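Long-range contact in putative GH105 family protein (Salmonella enterica subsp. enterica serovar Paratyphi A, PDB 3QWT), which is of unknown function but is probably a glycoside hydrolase of family GH105 with an alpha/alpha toroid fold: residues A[145-155]-A[164-175]. Sequence-based numbering, arbitrary orientation.
Sequences MPRTDHGGMQH and QQMWDDTLMMTV
His155 lies flat against the indole of Trp167, a clear case of a loop residue held by stacking on one side and by a hydrogen bond at its rim. The stack is offset, with planes 10° apart and centroids of the imidazole and the six-membered ring 4.1 Å apart. Each residue also lays its CB over the partner's aromatic system, the CB of His155 above the five-membered ring of Trp167. With CG of His155 swung opposite its backbone N (chi1 -168°), ND1 meets Thr170 OG1 at 2.8 Å, near the imidazole plane and almost straight; either atom may donate. The bond should fix the ring's rotation, while NE2 is hydrogen-bonded to a glycerol, probably from the crystallisation liquor, though such molecules often mark pockets. Trp167 is steadied in turn by NE1, which donates in its ring plane to Gln165 OE1 (2.7 Å).

Gln164 closes the other end. A bend at chi2 (-75°) turns its amide toward Asp149: OE1 receives Asp149 N on an in-plane lone pair, and NE2 reaches Asp149 OD1 at 2.9 Å from above the carboxylate plane. Between these ends, His155 N donates to Gln165 O (3.0 Å), and a water accepts from Trp167 N and donates to Met153 O. The selenium of Met153 rests 3.8 Å from Thr174 CG2.

Within the toroid, the loop after helix 131-143 thus flanks strand 165-167, which pairs antiparallel with 216-218, and packs on helix 170-184, while Met166 and Thr170 touch His201 of helix 188-205.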
loop_
_atom_site.group_PDB
_atom_site.type_symbol
_atom_site.label_atom_id
_atom_site.label_comp_id
_atom_site.label_asym_id
_atom_site.label_seq_id
_atom_site.Cartn_x
_atom_site.Cartn_y
_atom_site.Cartn_z
HETATM N N MSE A 145 -27.989 16.082 17.341
HETATM C CA MSE A 145 -29.314 15.474 17.224
HETATM C C MSE A 145 -29.549 14.547 18.418
HETATM O O MSE A 145 -28.691 13.746 18.766
HETATM C CB MSE A 145 -29.468 14.747 15.892
HETATM C CG MSE A 145 -30.587 13.712 15.825
HETATM SE SE MSE A 145 -30.416 12.724 14.141
HETATM C CE MSE A 145 -32.307 12.592 13.589
ATOM N N PRO A 146 -30.703 14.693 19.077
ATOM C CA PRO A 146 -31.060 13.879 20.239
ATOM C C PRO A 146 -30.884 12.374 19.929
ATOM O O PRO A 146 -31.262 11.938 18.839
ATOM C CB PRO A 146 -32.552 14.198 20.445
ATOM C CG PRO A 146 -32.790 15.470 19.790
ATOM C CD PRO A 146 -31.795 15.588 18.663
ATOM N N ARG A 147 -30.325 11.599 20.857
ATOM C CA ARG A 147 -30.265 10.129 20.679
ATOM C C ARG A 147 -31.096 9.399 21.723
ATOM O O ARG A 147 -31.218 9.860 22.855
ATOM C CB ARG A 147 -28.829 9.593 20.751
ATOM C CG ARG A 147 -27.861 10.181 19.732
ATOM C CD ARG A 147 -28.198 9.761 18.313
ATOM N NE ARG A 147 -27.000 9.686 17.479
ATOM C CZ ARG A 147 -26.571 10.660 16.679
ATOM N NH1 ARG A 147 -27.234 11.801 16.598
ATOM N NH2 ARG A 147 -25.467 10.502 15.965
ATOM N N THR A 148 -31.641 8.249 21.344
ATOM C CA THR A 148 -32.317 7.383 22.286
ATOM C C THR A 148 -31.272 6.523 22.971
ATOM O O THR A 148 -30.084 6.663 22.691
ATOM C CB THR A 148 -33.300 6.446 21.571
ATOM O OG1 THR A 148 -32.577 5.447 20.840
ATOM C CG2 THR A 148 -34.202 7.224 20.619
ATOM N N ASP A 149 -31.728 5.650 23.874
ATOM C CA ASP A 149 -30.945 4.531 24.368
ATOM C C ASP A 149 -30.167 3.913 23.215
ATOM O O ASP A 149 -30.657 3.867 22.079
ATOM C CB ASP A 149 -31.877 3.441 24.931
ATOM C CG ASP A 149 -32.568 3.849 26.230
ATOM O OD1 ASP A 149 -32.503 5.038 26.619
ATOM O OD2 ASP A 149 -33.190 2.967 26.856
ATOM N N HIS A 150 -28.971 3.420 23.519
ATOM C CA HIS A 150 -28.160 2.692 22.552
ATOM C C HIS A 150 -27.849 3.570 21.353
ATOM O O HIS A 150 -27.615 3.075 20.257
ATOM C CB HIS A 150 -28.874 1.404 22.124
ATOM C CG HIS A 150 -29.066 0.434 23.242
ATOM N ND1 HIS A 150 -28.005 -0.160 23.898
ATOM C CD2 HIS A 150 -30.189 -0.047 23.832
ATOM C CE1 HIS A 150 -28.467 -0.964 24.842
ATOM N NE2 HIS A 150 -29.790 -0.921 24.818
ATOM N N GLY A 151 -27.869 4.879 21.577
ATOM C CA GLY A 151 -27.434 5.832 20.581
ATOM C C GLY A 151 -28.237 5.753 19.306
ATOM O O GLY A 151 -27.743 6.088 18.233
ATOM N N GLY A 152 -29.485 5.308 19.418
ATOM C CA GLY A 152 -30.379 5.339 18.279
ATOM C C GLY A 152 -30.752 6.771 17.957
ATOM O O GLY A 152 -30.901 7.604 18.853
HETATM N N MSE A 153 -30.886 7.077 16.678
HETATM C CA MSE A 153 -31.343 8.403 16.284
HETATM C C MSE A 153 -32.806 8.606 16.681
HETATM O O MSE A 153 -33.678 7.800 16.338
HETATM C CB MSE A 153 -31.156 8.610 14.795
HETATM C CG MSE A 153 -29.690 8.755 14.429
HETATM SE SE MSE A 153 -29.512 9.406 12.622
HETATM C CE MSE A 153 -27.697 10.113 12.720
ATOM N N GLN A 154 -33.067 9.668 17.434
ATOM C CA GLN A 154 -34.417 9.919 17.899
ATOM C C GLN A 154 -35.181 10.641 16.801
ATOM O O GLN A 154 -34.685 11.619 16.243
ATOM C CB GLN A 154 -34.397 10.738 19.183
ATOM C CG GLN A 154 -35.774 11.091 19.712
ATOM C CD GLN A 154 -35.694 11.699 21.086
ATOM O OE1 GLN A 154 -35.193 11.074 22.035
ATOM N NE2 GLN A 154 -36.164 12.933 21.206
ATOM N N HIS A 155 -36.369 10.145 16.463
ATOM C CA HIS A 155 -37.143 10.775 15.400
ATOM C C HIS A 155 -37.721 12.114 15.858
ATOM O O HIS A 155 -38.940 12.253 16.000
ATOM C CB HIS A 155 -38.253 9.853 14.882
ATOM C CG HIS A 155 -38.884 10.334 13.610
ATOM N ND1 HIS A 155 -38.337 10.082 12.368
ATOM C CD2 HIS A 155 -39.998 11.069 13.388
ATOM C CE1 HIS A 155 -39.100 10.627 11.435
ATOM N NE2 HIS A 155 -40.113 11.232 12.028
ATOM N N GLN A 164 -37.275 9.286 23.032
ATOM C CA GLN A 164 -37.011 7.845 23.038
ATOM C C GLN A 164 -37.589 7.043 21.864
ATOM O O GLN A 164 -37.546 5.818 21.893
ATOM C CB GLN A 164 -37.499 7.226 24.352
ATOM C CG GLN A 164 -36.686 7.629 25.563
ATOM C CD GLN A 164 -35.343 6.926 25.623
ATOM O OE1 GLN A 164 -34.670 6.744 24.607
ATOM N NE2 GLN A 164 -34.953 6.515 26.817
ATOM N N GLN A 165 -38.124 7.716 20.846
ATOM C CA GLN A 165 -38.743 7.013 19.712
ATOM C C GLN A 165 -37.818 6.904 18.502
ATOM O O GLN A 165 -37.041 7.839 18.208
ATOM C CB GLN A 165 -40.026 7.716 19.250
ATOM C CG GLN A 165 -41.142 7.801 20.263
ATOM C CD GLN A 165 -42.367 8.504 19.675
ATOM O OE1 GLN A 165 -42.566 8.495 18.460
ATOM N NE2 GLN A 165 -43.182 9.115 20.530
HETATM N N MSE A 166 -37.936 5.771 17.801
HETATM C CA MSE A 166 -37.270 5.533 16.514
HETATM C C MSE A 166 -38.330 5.177 15.462
HETATM O O MSE A 166 -39.214 4.356 15.721
HETATM C CB MSE A 166 -36.243 4.404 16.636
HETATM C CG MSE A 166 -35.049 4.731 17.533
HETATM SE SE MSE A 166 -33.685 3.316 17.731
HETATM C CE MSE A 166 -32.963 3.232 15.897
ATOM N N TRP A 167 -38.261 5.799 14.289
ATOM C CA TRP A 167 -39.247 5.515 13.235
ATOM C C TRP A 167 -38.585 5.010 11.961
ATOM O O TRP A 167 -37.427 5.345 11.686
ATOM C CB TRP A 167 -40.037 6.779 12.859
ATOM C CG TRP A 167 -40.809 7.430 13.960
ATOM C CD1 TRP A 167 -40.667 7.228 15.295
ATOM C CD2 TRP A 167 -41.847 8.403 13.807
ATOM N NE1 TRP A 167 -41.552 8.020 15.987
ATOM C CE2 TRP A 167 -42.283 8.756 15.097
ATOM C CE3 TRP A 167 -42.447 9.010 12.702
ATOM C CZ2 TRP A 167 -43.307 9.686 15.319
ATOM C CZ3 TRP A 167 -43.457 9.943 12.920
ATOM C CH2 TRP A 167 -43.880 10.265 14.222
ATOM N N ASP A 168 -39.337 4.254 11.158
ATOM C CA ASP A 168 -38.903 3.930 9.796
ATOM C C ASP A 168 -38.346 5.164 9.054
ATOM O O ASP A 168 -37.281 5.113 8.461
ATOM C CB ASP A 168 -40.075 3.405 8.970
ATOM C CG ASP A 168 -40.793 2.218 9.629
ATOM O OD1 ASP A 168 -40.284 1.643 10.610
ATOM O OD2 ASP A 168 -41.877 1.853 9.150
ATOM N N ASP A 169 -39.123 6.244 9.078
ATOM C CA ASP A 169 -38.916 7.417 8.249
ATOM C C ASP A 169 -37.500 7.998 8.447
ATOM O O ASP A 169 -36.919 8.599 7.543
ATOM C CB ASP A 169 -39.994 8.481 8.562
ATOM C CG ASP A 169 -41.447 7.916 8.493
ATOM O OD1 ASP A 169 -42.243 8.348 7.622
ATOM O OD2 ASP A 169 -41.799 7.040 9.314
ATOM N N THR A 170 -36.948 7.817 9.636
ATOM C CA THR A 170 -35.619 8.319 9.917
ATOM C C THR A 170 -34.647 7.793 8.879
ATOM O O THR A 170 -33.730 8.495 8.509
ATOM C CB THR A 170 -35.161 7.919 11.315
ATOM O OG1 THR A 170 -36.083 8.449 12.271
ATOM C CG2 THR A 170 -33.770 8.447 11.612
ATOM N N LEU A 171 -34.856 6.574 8.381
ATOM C CA LEU A 171 -33.846 6.019 7.475
ATOM C C LEU A 171 -33.746 6.820 6.183
ATOM O O LEU A 171 -32.664 6.937 5.608
ATOM C CB LEU A 171 -34.041 4.516 7.213
ATOM C CG LEU A 171 -33.656 3.632 8.413
ATOM C CD1 LEU A 171 -34.301 2.260 8.332
ATOM C CD2 LEU A 171 -32.136 3.502 8.556
HETATM N N MSE A 172 -34.870 7.388 5.750
HETATM C CA MSE A 172 -34.911 8.146 4.510
HETATM C C MSE A 172 -34.495 9.612 4.697
HETATM O O MSE A 172 -33.744 10.163 3.880
HETATM C CB MSE A 172 -36.315 8.076 3.888
HETATM C CG MSE A 172 -36.510 8.913 2.627
HETATM SE SE MSE A 172 -35.602 8.162 1.066
HETATM C CE MSE A 172 -34.385 9.646 0.708
HETATM N N MSE A 173 -34.989 10.234 5.765
HETATM C CA MSE A 173 -34.845 11.678 5.959
HETATM C C MSE A 173 -33.505 12.144 6.550
HETATM O O MSE A 173 -33.142 13.306 6.385
HETATM C CB MSE A 173 -35.963 12.209 6.842
HETATM C CG MSE A 173 -37.349 11.712 6.467
HETATM SE SE MSE A 173 -37.718 11.759 4.558
HETATM C CE MSE A 173 -39.300 10.595 4.612
ATOM N N THR A 174 -32.792 11.269 7.259
ATOM C CA THR A 174 -31.514 11.659 7.869
ATOM C C THR A 174 -30.385 10.660 7.644
ATOM O O THR A 174 -29.266 11.043 7.323
ATOM C CB THR A 174 -31.657 11.946 9.392
ATOM O OG1 THR A 174 -32.383 13.160 9.568
ATOM C CG2 THR A 174 -30.305 12.120 10.060
ATOM N N VAL A 175 -30.656 9.379 7.824
ATOM C CA VAL A 175 -29.582 8.431 7.648
ATOM C C VAL A 175 -28.997 8.459 6.238
ATOM O O VAL A 175 -27.796 8.592 6.068
ATOM C CB VAL A 175 -29.981 6.995 7.969
ATOM C CG1 VAL A 175 -28.726 6.126 7.917
ATOM C CG2 VAL A 175 -30.626 6.928 9.329
HETATM O O HOH W 1 -35.385 6.968 14.163
#